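Side-chain contacts in citrinin polyketide synthase (Monascus purpureus, PDB 5MPT), which builds the keto-aldehyde precursor of the mycotoxin citrinin from malonyl-CoA units and is represented here by its C-methyltransferase domain with S-adenosyl-L-homocysteine bound: residues Val265-Pro270 / His289-Leu294; Lys352-Val357 / Arg376-Leu381; His55-Phe60 / Pro66-Ala71. All blocks are in the same frame, centred on the assembly; numbering follows the deposited sequence.

Overall arrangement
Contact 3 comes first along the chain, then contact 1, then contact 2. Contacts 1 and 2 belong to the Rossmann-like methyltransferase part, built on a mixed seven-stranded sheet. Their centres are about 15 Å apart, and they touch where L294 O packs 3.6 Å from I353 CG2. Contact 1 joins two loops that follow strands 260-264 and 279-285, beside the bound product. Contact 2 sets helix 347-356 on strand 375-381. Contact 3 lies in the N-terminal helix-turn-helix region. Its centre is about 39 Å from that of contact 1 and about 43 Å from that of contact 2. Contact 3 therefore lies far from the SAH-binding contact 1, with nearest atoms about 20 Å apart.

Contact 1. Residues Val265-Pro270 / His289-Leu294; sequences VNIESP and HATRNL. With SAH (S-adenosyl-L-homocysteine), chain B.
E268 reaches across to T291 and R292 and ties together two loops of the Rossmann-like methyltransferase fold. Both loops follow parallel strands of the sheet, 260-264 and 279-285, and the first of them holds the adenine of S-adenosyl-L-homocysteine.

The polar contacts across the loops all use the E268 carboxylate. OE2 accepts a hydrogen bond from the backbone N of R292 at 2.8 Å, and the donor comes in from above the carboxylate plane. OE1 forms a salt bridge with R292 NH1 at 3.0 Å. NH1 approaches on the syn side of OE1 but well out of the carboxylate plane, by 32°, and the two flat groups stand nearly perpendicular, with planes 82° apart. The carboxylate is thus gripped by one backbone and one side-chain donor.

The apolar contacts lie next to these bonds. E268 CG packs against T291 CB at 3.8 Å, the two side chains sliding past each other in opposite directions. T291 CG2 also meets I267 CG2 at 3.9 Å. With chi1 of 66°, T291 turns OG1 to S297 and V288, leaving CG2 for this packing.

The bonds to SAH come from the type I turn N266-S269. N266 OD1 receives SAH N6 at 2.9 Å. The same oxygen accepts from E268 N, closing an Asx turn, so the residue that reads the adenine amino group also braces the turn that carries E268. The backbone N of I267 donates to SAH N1 at 3.0 Å. H289, an active-site residue, lies in the short 3-10 turn at the start of 289-294, and its ND1 is hydrogen-bonded to the active-site residue E315. On the adenine side of the contact, I267 CD1 lies over the ring face, 3.5 Å from SAH C2.

Contact 2. Residues Lys352-Val357 / Arg376-Leu381; sequences KILTSV and RLIIAL
Within 352-357, L354 is the residue that meets 376-381, and its two methyl groups do the touching. CD1 and CD2 both lie 3.9 Å from A380 CB, so the small alanine is held against the fork of the leucine. This is the tight part of the contact. Chi1 of -70° sets CG anti to the carbonyl carbon and carries the fork down onto the sheet. The packing is looser toward I378, where CD1 comes no closer than 4.2 Å to CG2. All three residues are buried, and no hydrogen bond crosses between the segments. V362 and Y359 also pack on L354.

The outer side of the helix differs sharply. K352, T355 and S356 are exposed there, and S356 OG bonds back to I353 O at 2.6 Å instead of reaching the strand.

The I378 side chain comes within about 4 Å of that of the active-site residue E315, which lies on the neighbouring strand 309-316. Strand 375-381 runs antiparallel to that strand. Helix 347-356 is one of the helices flanking the sheet. The strand order 3-2-1-4-5-7-6, with 375-381 as its one reversed strand, is the hallmark of the class I methyltransferase fold.

Contact 3. Residues His55-Phe60 / Pro66-Ala71; sequences HIVNAF and PIRSAA
R68 reaches from the loop after helix 40-62 back to V57 and N58 on that helix. Its CB leaves alongside the helix, pointing neither at it nor away from it. CG lies anti to the backbone N, chi1 -164°, and CG and CD carry the chain toward the helix. A bend at chi3, -34°, then swings NE and the guanidinium round to face V57 and N58. CZ comes 4.1 Å from V57 CG1, which sits over one face of the guanidinium. NH1 is nearer to the same methyl, at 3.7 Å. NH2, at the tip, donates a hydrogen bond to N58 OD1 at 3.0 Å. That oxygen lies at the edge of the guanidinium and close to its plane. The donor in turn lies in the carbonyl plane of the amide, although the amide and guanidinium planes are turned 50° from each other.

Both segments lie within the helix-turn-helix family region. The loop leads from helix 40-62 to strand 75-76 of a small antiparallel sheet. R68 N is hydrogen-bonded to E61 OE2, a second tie to the helix that the loop has just left. I67 O accepts from R111 NE, on strand 108-111 of the same sheet.

Beside R68 in the chain, I67 points into the buried side of the contact. Its CG2 lies 3.9 Å from V57 CG1 and also 3.9 Å from F60 CB. It thus fits between side chains one helical turn apart. The F60 ring leads on into the interior, where it meets Y93 and packs on M89 and L96 of helix 86-98, while I56 CG2 rests on one face toward the rim.

Contact 1. Residues Val265-Pro270 / His289-Leu294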
loop_
_atom_site.group_PDB
_atom_site.type_symbol
_atom_site.label_atom_id
_atom_site.label_comp_id
_atom_site.label_asym_id
_atom_site.label_seq_id
_atom_site.Cartn_x
_atom_site.Cartn_y
_atom_site.Cartn_z
ATOM N N VAL A 265 -14.186 -9.546 -6.870
ATOM C CA VAL A 265 -13.310 -9.956 -7.964
ATOM C C VAL A 265 -11.949 -10.300 -7.387
ATOM O O VAL A 265 -11.373 -9.517 -6.624
ATOM C CB VAL A 265 -13.164 -8.873 -9.047
ATOM C CG1 VAL A 265 -12.102 -9.289 -10.080
ATOM C CG2 VAL A 265 -14.496 -8.605 -9.696
ATOM N N ASN A 266 -11.428 -11.456 -7.761
ATOM C CA ASN A 266 -10.107 -11.902 -7.338
ATOM C C ASN A 266 -9.117 -11.633 -8.462
ATOM O O ASN A 266 -9.286 -12.147 -9.580
ATOM C CB ASN A 266 -10.153 -13.388 -6.995
ATOM C CG ASN A 266 -8.846 -13.915 -6.448
ATOM O OD1 ASN A 266 -7.784 -13.331 -6.615
ATOM N ND2 ASN A 266 -8.922 -15.101 -5.851
ATOM N N ILE A 267 -8.156 -10.747 -8.190
ATOM C CA ILE A 267 -7.095 -10.385 -9.128
ATOM C C ILE A 267 -6.408 -11.601 -9.710
ATOM O O ILE A 267 -5.977 -11.569 -10.874
ATOM C CB ILE A 267 -6.075 -9.473 -8.428
ATOM C CG1 ILE A 267 -6.758 -8.179 -7.993
ATOM C CG2 ILE A 267 -4.838 -9.224 -9.311
ATOM C CD1 ILE A 267 -5.994 -7.359 -6.951
ATOM N N GLU A 268 -6.289 -12.693 -8.925
ATOM C CA GLU A 268 -5.552 -13.873 -9.376
ATOM C C GLU A 268 -6.360 -14.742 -10.325
ATOM O O GLU A 268 -5.773 -15.584 -11.015
ATOM C CB GLU A 268 -5.113 -14.739 -8.181
ATOM C CG GLU A 268 -4.143 -14.018 -7.277
ATOM C CD GLU A 268 -3.453 -14.913 -6.260
ATOM O OE1 GLU A 268 -3.586 -16.163 -6.362
ATOM O OE2 GLU A 268 -2.778 -14.365 -5.366
ATOM N N SER A 269 -7.692 -14.565 -10.364
ATOM C CA SER A 269 -8.551 -15.421 -11.185
ATOM C C SER A 269 -8.538 -15.016 -12.658
ATOM O O SER A 269 -8.459 -13.848 -12.993
ATOM C CB SER A 269 -9.990 -15.355 -10.698
ATOM O OG SER A 269 -10.110 -15.866 -9.387
ATOM N N PRO A 270 -8.663 -15.974 -13.567
ATOM C CA PRO A 270 -8.936 -15.618 -14.948
ATOM C C PRO A 270 -10.233 -14.839 -15.038
ATOM O O PRO A 270 -11.190 -15.101 -14.286
ATOM C CB PRO A 270 -9.038 -16.982 -15.642
ATOM C CG PRO A 270 -9.375 -17.913 -14.548
ATOM C CD PRO A 270 -8.668 -17.434 -13.373
ATOM N N HIS A 289 0.444 -6.180 -5.408
ATOM C CA HIS A 289 1.607 -6.779 -4.758
ATOM C C HIS A 289 1.227 -7.907 -3.825
ATOM O O HIS A 289 2.081 -8.753 -3.532
ATOM C CB HIS A 289 2.425 -5.731 -4.003
ATOM C CG HIS A 289 1.741 -5.110 -2.828
ATOM N ND1 HIS A 289 1.471 -3.764 -2.783
ATOM C CD2 HIS A 289 1.372 -5.604 -1.623
ATOM C CE1 HIS A 289 0.924 -3.458 -1.620
ATOM N NE2 HIS A 289 0.867 -4.555 -0.887
ATOM N N ALA A 290 -0.019 -7.938 -3.329
ATOM C CA ALA A 290 -0.407 -8.932 -2.326
ATOM C C ALA A 290 -0.737 -10.267 -2.943
ATOM O O ALA A 290 -1.028 -11.219 -2.199
ATOM C CB ALA A 290 -1.623 -8.436 -1.533
ATOM N N THR A 291 -0.649 -10.376 -4.251
ATOM C CA THR A 291 -0.997 -11.627 -4.905
ATOM C C THR A 291 0.233 -12.529 -5.016
ATOM O O THR A 291 1.376 -12.115 -4.800
ATOM C CB THR A 291 -1.609 -11.372 -6.287
ATOM O OG1 THR A 291 -0.648 -10.794 -7.182
ATOM C CG2 THR A 291 -2.812 -10.454 -6.194
ATOM N N ARG A 292 -0.019 -13.783 -5.413
ATOM C CA ARG A 292 1.032 -14.785 -5.434
ATOM C C ARG A 292 2.061 -14.523 -6.518
ATOM O O ARG A 292 3.252 -14.775 -6.320
ATOM C CB ARG A 292 0.396 -16.156 -5.631
ATOM C CG ARG A 292 -0.443 -16.621 -4.439
ATOM C CD ARG A 292 -1.163 -17.964 -4.686
ATOM N NE ARG A 292 -1.744 -18.457 -3.429
ATOM C CZ ARG A 292 -2.844 -17.935 -2.886
ATOM N NH1 ARG A 292 -3.482 -16.946 -3.489
ATOM N NH2 ARG A 292 -3.307 -18.376 -1.728
ATOM N N ASN A 293 1.620 -14.075 -7.686
ATOM C CA ASN A 293 2.460 -14.105 -8.880
ATOM C C ASN A 293 2.105 -12.888 -9.714
ATOM O O ASN A 293 0.967 -12.754 -10.165
ATOM C CB ASN A 293 2.260 -15.414 -9.667
ATOM C CG ASN A 293 3.103 -15.473 -10.949
ATOM O OD1 ASN A 293 3.034 -14.582 -11.808
ATOM N ND2 ASN A 293 3.889 -16.540 -11.088
ATOM N N LEU A 294 3.057 -11.959 -9.843
ATOM C CA LEU A 294 2.747 -10.685 -10.474
ATOM C C LEU A 294 2.476 -10.846 -11.960
ATOM O O LEU A 294 1.633 -10.131 -12.518
ATOM C CB LEU A 294 3.884 -9.697 -10.235
ATOM C CG LEU A 294 4.084 -9.290 -8.780
ATOM C CD1 LEU A 294 5.139 -8.202 -8.695
ATOM C CD2 LEU A 294 2.783 -8.807 -8.097
HETATM N N SAH B . -6.952 -0.197 -1.868
HETATM C CA SAH B . -6.983 -0.555 -0.419
HETATM C CB SAH B . -5.677 -0.454 0.361
HETATM C CG SAH B . -4.682 -1.568 0.088
HETATM S SD SAH B . -5.189 -2.988 1.118
HETATM C C SAH B . -8.020 0.378 0.267
HETATM O O SAH B . -8.550 -0.185 1.333
HETATM O OXT SAH B . -8.279 1.496 -0.102
HETATM C "C5'" SAH B . -5.162 -4.361 -0.064
HETATM C "C4'" SAH B . -6.577 -4.653 -0.520
HETATM O "O4'" SAH B . -6.445 -5.658 -1.548
HETATM C "C3'" SAH B . -7.507 -5.236 0.552
HETATM O "O3'" SAH B . -8.761 -4.572 0.422
HETATM C "C2'" SAH B . -7.593 -6.726 0.179
HETATM O "O2'" SAH B . -8.858 -7.301 0.501
HETATM C "C1'" SAH B . -7.408 -6.659 -1.332
HETATM N N9 SAH B . -6.930 -7.879 -1.972
HETATM C C8 SAH B . -5.976 -8.753 -1.525
HETATM N N7 SAH B . -5.794 -9.794 -2.302
HETATM C C5 SAH B . -6.700 -9.594 -3.334
HETATM C C6 SAH B . -7.012 -10.344 -4.485
HETATM N N6 SAH B . -6.450 -11.521 -4.788
HETATM N N1 SAH B . -7.961 -9.857 -5.307
HETATM C C2 SAH B . -8.556 -8.700 -5.001
HETATM N N3 SAH B . -8.347 -7.901 -3.953
HETATM C C4 SAH B . -7.401 -8.413 -3.147
#

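Contact 2. Residues Lys352-Val357 / Arg376-Leu381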
loop_
_atom_site.group_PDB
_atom_site.type_symbol
_atom_site.label_atom_id
_atom_site.label_comp_id
_atom_site.label_asym_id
_atom_site.label_seq_id
_atom_site.Cartn_x
_atom_site.Cartn_y
_atom_site.Cartn_z
ATOM N N LYS A 352 9.241 -4.658 -15.753
ATOM C CA LYS A 352 9.655 -5.943 -16.311
ATOM C C LYS A 352 8.474 -6.892 -16.420
ATOM O O LYS A 352 8.224 -7.471 -17.483
ATOM C CB LYS A 352 10.762 -6.559 -15.457
ATOM C CG LYS A 352 11.433 -7.764 -16.109
ATOM C CD LYS A 352 12.397 -8.475 -15.164
ATOM C CE LYS A 352 11.658 -9.259 -14.077
ATOM N NZ LYS A 352 12.579 -9.977 -13.148
ATOM N N ILE A 353 7.731 -7.062 -15.326
ATOM C CA ILE A 353 6.564 -7.935 -15.349
ATOM C C ILE A 353 5.580 -7.461 -16.404
ATOM O O ILE A 353 5.127 -8.236 -17.251
ATOM C CB ILE A 353 5.892 -7.975 -13.968
ATOM C CG1 ILE A 353 6.874 -8.478 -12.891
ATOM C CG2 ILE A 353 4.619 -8.807 -14.018
ATOM C CD1 ILE A 353 7.265 -9.900 -13.022
ATOM N N LEU A 354 5.214 -6.179 -16.334
ATOM C CA LEU A 354 4.164 -5.624 -17.180
ATOM C C LEU A 354 4.501 -5.788 -18.651
ATOM O O LEU A 354 3.654 -6.200 -19.448
ATOM C CB LEU A 354 3.961 -4.157 -16.827
ATOM C CG LEU A 354 3.320 -3.931 -15.471
ATOM C CD1 LEU A 354 3.572 -2.509 -14.998
ATOM C CD2 LEU A 354 1.833 -4.197 -15.560
ATOM N N THR A 355 5.750 -5.519 -19.020
ATOM C CA THR A 355 6.159 -5.668 -20.409
ATOM C C THR A 355 6.072 -7.125 -20.847
ATOM O O THR A 355 5.639 -7.427 -21.968
ATOM C CB THR A 355 7.581 -5.142 -20.570
ATOM O OG1 THR A 355 7.601 -3.748 -20.260
ATOM C CG2 THR A 355 8.087 -5.340 -21.975
ATOM N N SER A 356 6.475 -8.043 -19.971
ATOM C CA SER A 356 6.528 -9.450 -20.333
ATOM C C SER A 356 5.150 -10.052 -20.572
ATOM O O SER A 356 5.056 -11.067 -21.267
ATOM C CB SER A 356 7.268 -10.230 -19.240
ATOM O OG SER A 356 6.511 -10.297 -18.042
ATOM N N VAL A 357 4.080 -9.470 -20.023
ATOM C CA VAL A 357 2.738 -10.018 -20.196
ATOM C C VAL A 357 1.926 -9.262 -21.248
ATOM O O VAL A 357 0.749 -9.570 -21.443
ATOM C CB VAL A 357 1.978 -10.084 -18.864
ATOM C CG1 VAL A 357 2.817 -10.857 -17.841
ATOM C CG2 VAL A 357 1.605 -8.704 -18.331
ATOM N N ARG A 376 4.588 5.096 -5.879
ATOM C CA ARG A 376 4.490 5.614 -7.221
ATOM C C ARG A 376 3.129 5.279 -7.790
ATOM O O ARG A 376 2.550 4.229 -7.487
ATOM C CB ARG A 376 5.562 5.034 -8.125
ATOM C CG ARG A 376 6.948 5.341 -7.690
ATOM C CD ARG A 376 7.948 4.958 -8.739
ATOM N NE ARG A 376 9.273 4.910 -8.167
ATOM C CZ ARG A 376 10.112 5.939 -8.081
ATOM N NH1 ARG A 376 9.787 7.147 -8.569
ATOM N NH2 ARG A 376 11.292 5.751 -7.483
ATOM N N LEU A 377 2.625 6.169 -8.650
ATOM C CA LEU A 377 1.675 5.750 -9.661
ATOM C C LEU A 377 2.457 5.142 -10.815
ATOM O O LEU A 377 3.425 5.723 -11.311
ATOM C CB LEU A 377 0.816 6.900 -10.170
ATOM C CG LEU A 377 -0.092 7.649 -9.192
ATOM C CD1 LEU A 377 -0.742 8.860 -9.888
ATOM C CD2 LEU A 377 -1.111 6.709 -8.607
ATOM N N ILE A 378 2.038 3.967 -11.233
ATOM C CA ILE A 378 2.666 3.227 -12.319
ATOM C C ILE A 378 1.559 2.981 -13.320
ATOM O O ILE A 378 0.553 2.327 -13.009
ATOM C CB ILE A 378 3.299 1.899 -11.857
ATOM C CG1 ILE A 378 4.297 2.124 -10.724
ATOM C CG2 ILE A 378 4.005 1.200 -13.015
ATOM C CD1 ILE A 378 4.740 0.814 -10.048
ATOM N N ILE A 379 1.692 3.582 -14.485
ATOM C CA ILE A 379 0.702 3.420 -15.544
ATOM C C ILE A 379 1.229 2.425 -16.560
ATOM O O ILE A 379 2.433 2.405 -16.871
ATOM C CB ILE A 379 0.352 4.786 -16.189
ATOM C CG1 ILE A 379 -0.863 4.624 -17.096
ATOM C CG2 ILE A 379 1.542 5.374 -16.991
ATOM C CD1 ILE A 379 -1.435 5.977 -17.562
ATOM N N ALA A 380 0.321 1.592 -17.085
ATOM C CA ALA A 380 0.666 0.534 -18.028
ATOM C C ALA A 380 -0.434 0.445 -19.083
ATOM O O ALA A 380 -1.589 0.138 -18.768
ATOM C CB ALA A 380 0.865 -0.786 -17.300
ATOM N N LEU A 381 -0.081 0.773 -20.308
ATOM C CA LEU A 381 -1.031 0.770 -21.407
ATOM C C LEU A 381 -1.164 -0.630 -21.985
ATOM O O LEU A 381 -0.170 -1.351 -22.164
ATOM C CB LEU A 381 -0.589 1.747 -22.492
ATOM C CG LEU A 381 -0.910 3.227 -22.269
ATOM C CD1 LEU A 381 -0.335 3.765 -21.012
ATOM C CD2 LEU A 381 -0.422 4.036 -23.477
#

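Contact 3. Residues His55-Phe60 / Pro66-Ala71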
loop_
_atom_site.group_PDB
_atom_site.type_symbol
_atom_site.label_atom_id
_atom_site.label_comp_id
_atom_site.label_asym_id
_atom_site.label_seq_id
_atom_site.Cartn_x
_atom_site.Cartn_y
_atom_site.Cartn_z
ATOM N N HIS A 55 8.913 -0.991 20.567
ATOM C CA HIS A 55 7.934 -2.058 20.737
ATOM C C HIS A 55 8.579 -3.430 20.603
ATOM O O HIS A 55 8.231 -4.367 21.327
ATOM C CB HIS A 55 6.831 -1.930 19.704
ATOM C CG HIS A 55 5.776 -0.930 20.024
ATOM N ND1 HIS A 55 5.015 -0.973 21.165
ATOM C CD2 HIS A 55 5.318 0.126 19.310
ATOM C CE1 HIS A 55 4.130 0.005 21.147
ATOM N NE2 HIS A 55 4.291 0.686 20.024
ATOM N N ILE A 56 9.542 -3.558 19.699
ATOM C CA ILE A 56 10.228 -4.832 19.514
ATOM C C ILE A 56 11.041 -5.176 20.751
ATOM O O ILE A 56 10.993 -6.304 21.259
ATOM C CB ILE A 56 11.115 -4.771 18.256
ATOM C CG1 ILE A 56 10.258 -4.717 17.010
ATOM C CG2 ILE A 56 12.044 -5.980 18.212
ATOM C CD1 ILE A 56 10.972 -4.167 15.829
ATOM N N VAL A 57 11.772 -4.189 21.282
ATOM C CA VAL A 57 12.574 -4.415 22.468
ATOM C C VAL A 57 11.687 -4.879 23.623
ATOM O O VAL A 57 12.001 -5.849 24.323
ATOM C CB VAL A 57 13.354 -3.146 22.844
ATOM C CG1 VAL A 57 13.942 -3.312 24.235
ATOM C CG2 VAL A 57 14.467 -2.883 21.860
ATOM N N ASN A 58 10.539 -4.216 23.796
ATOM C CA ASN A 58 9.597 -4.619 24.831
ATOM C C ASN A 58 9.112 -6.050 24.635
ATOM O O ASN A 58 8.986 -6.796 25.609
ATOM C CB ASN A 58 8.415 -3.656 24.859
ATOM C CG ASN A 58 8.757 -2.335 25.468
ATOM O OD1 ASN A 58 9.782 -2.190 26.155
ATOM N ND2 ASN A 58 7.891 -1.345 25.246
ATOM N N ALA A 59 8.795 -6.439 23.395
ATOM C CA ALA A 59 8.336 -7.798 23.132
ATOM C C ALA A 59 9.431 -8.818 23.438
ATOM O O ALA A 59 9.175 -9.897 23.988
ATOM C CB ALA A 59 7.865 -7.892 21.673
ATOM N N PHE A 60 10.662 -8.493 23.060
ATOM C CA PHE A 60 11.785 -9.381 23.297
ATOM C C PHE A 60 11.993 -9.623 24.791
ATOM O O PHE A 60 12.182 -10.770 25.240
ATOM C CB PHE A 60 13.015 -8.751 22.652
ATOM C CG PHE A 60 13.202 -9.134 21.229
ATOM C CD1 PHE A 60 12.110 -9.292 20.378
ATOM C CD2 PHE A 60 14.470 -9.359 20.729
ATOM C CE1 PHE A 60 12.287 -9.680 19.076
ATOM C CE2 PHE A 60 14.640 -9.734 19.403
ATOM C CZ PHE A 60 13.563 -9.899 18.591
ATOM N N PRO A 66 16.856 -10.549 27.340
ATOM C CA PRO A 66 17.189 -9.392 28.182
ATOM C C PRO A 66 17.940 -8.305 27.429
ATOM O O PRO A 66 18.966 -7.797 27.883
ATOM C CB PRO A 66 18.059 -10.018 29.275
ATOM C CG PRO A 66 18.757 -11.105 28.551
ATOM C CD PRO A 66 17.750 -11.687 27.628
ATOM N N ILE A 67 17.424 -7.948 26.257
ATOM C CA ILE A 67 18.157 -7.061 25.368
ATOM C C ILE A 67 18.362 -5.698 26.016
ATOM O O ILE A 67 19.392 -5.050 25.800
ATOM C CB ILE A 67 17.422 -6.991 24.007
ATOM C CG1 ILE A 67 18.124 -6.022 23.055
ATOM C CG2 ILE A 67 15.953 -6.632 24.202
ATOM C CD1 ILE A 67 17.721 -6.209 21.568
ATOM N N ARG A 68 17.419 -5.256 26.847
ATOM C CA ARG A 68 17.537 -3.931 27.432
ATOM C C ARG A 68 18.711 -3.852 28.397
ATOM O O ARG A 68 19.340 -2.801 28.521
ATOM C CB ARG A 68 16.237 -3.548 28.136
ATOM C CG ARG A 68 16.142 -2.060 28.416
ATOM C CD ARG A 68 14.978 -1.719 29.317
ATOM N NE ARG A 68 13.831 -2.589 29.093
ATOM C CZ ARG A 68 12.930 -2.418 28.136
ATOM N NH1 ARG A 68 13.040 -1.401 27.282
ATOM N NH2 ARG A 68 11.921 -3.272 28.034
ATOM N N SER A 69 19.034 -4.951 29.077
ATOM C CA SER A 69 20.077 -4.949 30.091
ATOM C C SER A 69 21.344 -5.670 29.657
ATOM O O SER A 69 22.325 -5.682 30.411
ATOM C CB SER A 69 19.536 -5.575 31.371
ATOM O OG SER A 69 18.981 -6.854 31.114
ATOM N N ALA A 70 21.356 -6.254 28.464
ATOM C CA ALA A 70 22.487 -7.058 28.024
ATOM C C ALA A 70 23.721 -6.193 27.827
ATOM O O ALA A 70 23.644 -5.061 27.335
ATOM C CB ALA A 70 22.151 -7.767 26.711
ATOM N N ALA A 71 24.872 -6.744 28.197
ATOM C CA ALA A 71 26.123 -6.027 28.040
ATOM C C ALA A 71 26.596 -6.101 26.593
ATOM O O ALA A 71 26.102 -6.890 25.784
ATOM C CB ALA A 71 27.184 -6.599 28.975
#